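Local structure of lipoprotein LpqN (Mycobacterium tuberculosis, 6E5F) at residues A[83-88]-A[188-193]. The protein supports cell envelope biogenesis, may link MmpL transporters to periplasmic proteins, and acts as a virulence factor needed for intracellular survival. Residues are numbered along the deposited sequence; the frame is centred on the assembly and turned at random.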
loop_
_atom_site.group_PDB
_atom_site.type_symbol
_atom_site.label_atom_id
_atom_site.label_comp_id
_atom_site.label_asym_id
_atom_site.label_seq_id
_atom_site.Cartn_x
_atom_site.Cartn_y
_atom_site.Cartn_z
ATOM N N PRO A 83 1.255 -0.409 15.838
ATOM C CA PRO A 83 0.333 -1.546 15.750
ATOM C C PRO A 83 1.048 -2.794 15.256
ATOM O O PRO A 83 2.086 -2.728 14.597
ATOM C CB PRO A 83 -0.722 -1.073 14.740
ATOM C CG PRO A 83 -0.058 -0.028 13.957
ATOM C CD PRO A 83 0.936 0.639 14.857
ATOM N N THR A 84 0.486 -3.946 15.603
ATOM C CA THR A 84 0.975 -5.226 15.106
ATOM C C THR A 84 0.125 -5.603 13.900
ATOM O O THR A 84 -1.094 -5.757 14.020
ATOM C CB THR A 84 0.885 -6.306 16.180
ATOM O OG1 THR A 84 1.563 -5.869 17.367
ATOM C CG2 THR A 84 1.521 -7.604 15.691
ATOM N N ILE A 85 0.768 -5.745 12.747
ATOM C CA ILE A 85 0.081 -5.996 11.483
ATOM C C ILE A 85 0.547 -7.353 10.979
ATOM O O ILE A 85 1.715 -7.517 10.604
ATOM C CB ILE A 85 0.353 -4.890 10.463
ATOM C CG1 ILE A 85 -0.171 -3.552 10.995
ATOM C CG2 ILE A 85 -0.309 -5.224 9.129
ATOM C CD1 ILE A 85 0.349 -2.351 10.260
ATOM N N ASP A 86 -0.361 -8.326 10.980
ATOM C CA ASP A 86 -0.055 -9.694 10.563
ATOM C C ASP A 86 -0.537 -9.859 9.124
ATOM O O ASP A 86 -1.702 -10.173 8.872
ATOM C CB ASP A 86 -0.720 -10.695 11.504
ATOM C CG ASP A 86 -0.433 -12.136 11.123
ATOM O OD1 ASP A 86 0.755 -12.519 11.094
ATOM O OD2 ASP A 86 -1.397 -12.887 10.862
ATOM N N LEU A 87 0.374 -9.637 8.174
ATOM C CA LEU A 87 0.094 -9.886 6.764
ATOM C C LEU A 87 0.360 -11.355 6.442
ATOM O O LEU A 87 1.367 -11.914 6.885
ATOM C CB LEU A 87 1.001 -9.033 5.878
ATOM C CG LEU A 87 0.605 -7.632 5.393
ATOM C CD1 LEU A 87 -0.888 -7.340 5.497
ATOM C CD2 LEU A 87 1.421 -6.564 6.110
ATOM N N PRO A 88 -0.501 -12.001 5.663
ATOM C CA PRO A 88 -0.238 -13.386 5.269
ATOM C C PRO A 88 0.755 -13.459 4.120
ATOM O O PRO A 88 0.949 -12.507 3.361
ATOM C CB PRO A 88 -1.616 -13.880 4.817
ATOM C CG PRO A 88 -2.250 -12.659 4.241
ATOM C CD PRO A 88 -1.777 -11.511 5.106
ATOM N N VAL A 188 -4.551 1.885 4.506
ATOM C CA VAL A 188 -5.320 1.583 5.709
ATOM C C VAL A 188 -4.958 2.619 6.763
ATOM O O VAL A 188 -3.775 2.860 7.010
ATOM C CB VAL A 188 -5.013 0.172 6.236
ATOM C CG1 VAL A 188 -5.961 -0.190 7.377
ATOM C CG2 VAL A 188 -5.076 -0.862 5.117
ATOM N N VAL A 189 -5.970 3.237 7.354
ATOM C CA VAL A 189 -5.767 4.244 8.394
ATOM C C VAL A 189 -6.039 3.608 9.747
ATOM O O VAL A 189 -7.106 3.024 9.972
ATOM C CB VAL A 189 -6.643 5.479 8.144
ATOM C CG1 VAL A 189 -6.483 6.487 9.252
ATOM C CG2 VAL A 189 -6.264 6.110 6.823
ATOM N N ILE A 190 -5.069 3.721 10.643
ATOM C CA ILE A 190 -5.093 3.015 11.922
ATOM C C ILE A 190 -4.877 4.045 13.027
ATOM O O ILE A 190 -3.734 4.260 13.459
ATOM C CB ILE A 190 -4.032 1.905 11.959
ATOM C CG1 ILE A 190 -4.177 0.958 10.757
ATOM C CG2 ILE A 190 -4.115 1.130 13.284
ATOM C CD1 ILE A 190 -2.929 0.134 10.484
ATOM N N PRO A 191 -5.926 4.716 13.502
ATOM C CA PRO A 191 -5.745 5.650 14.624
ATOM C C PRO A 191 -5.434 4.877 15.896
ATOM O O PRO A 191 -6.144 3.933 16.251
ATOM C CB PRO A 191 -7.100 6.366 14.720
ATOM C CG PRO A 191 -7.816 6.047 13.435
ATOM C CD PRO A 191 -7.321 4.704 13.031
ATOM N N SER A 192 -4.361 5.274 16.581
ATOM C CA SER A 192 -3.910 4.529 17.743
ATOM C C SER A 192 -2.844 5.312 18.489
ATOM O O SER A 192 -1.956 5.909 17.871
ATOM C CB SER A 192 -3.309 3.183 17.324
ATOM O OG SER A 192 -2.744 2.535 18.450
ATOM N N GLN A 193 -2.930 5.264 19.818
ATOM C CA GLN A 193 -1.856 5.700 20.710
ATOM C C GLN A 193 -1.353 7.098 20.373
ATOM O O GLN A 193 -0.155 7.328 20.184
ATOM C CB GLN A 193 -0.713 4.682 20.723
ATOM C CG GLN A 193 -1.117 3.310 21.232
ATOM C CD GLN A 193 0.057 2.365 21.320
ATOM O OE1 GLN A 193 1.026 2.640 22.019
ATOM N NE2 GLN A 193 -0.022 1.246 20.616
#
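Pro-83, just ahead of the short strand 84-86, brings its ring to the methyl branch of Ile-190: CG of Pro-83 lies 4.3 Å from CG2 of Ile-190. Two residues on, Ile-85 meets the other branch, its CD1 standing 4.1 Å from CD1 of Ile-190, with the two isoleucine side chains set at a slant to each other. In Ile-190, CG1 lies beside the backbone N (chi1 -54°), which leaves CG2 anti to it; the short arm thus goes to the proline and the longer CG1-CD1 arm, extended at chi2 161°, to Ile-85. Backbone bonds of Thr-84 with Thr-227 and of Asp-86 with Thr-225 make strand 84-86 part of a small two-stranded antiparallel sheet with 225-227, packed against strands 179-192 and 195-206, antiparallel neighbours in the large sheet. Phe-197 touches both Pro-83 and Ile-190, and Ile-226 also rests on Ile-190, adding to the apolar cluster. No hydrogen bond joins the two segments; three buried side chains meet through carbon alone, at ordinary van der Waals separations. Such contacts, burying just 136 Å² in all, hold the two sheets close but, lacking directional bonds, do not by themselves set a strand register.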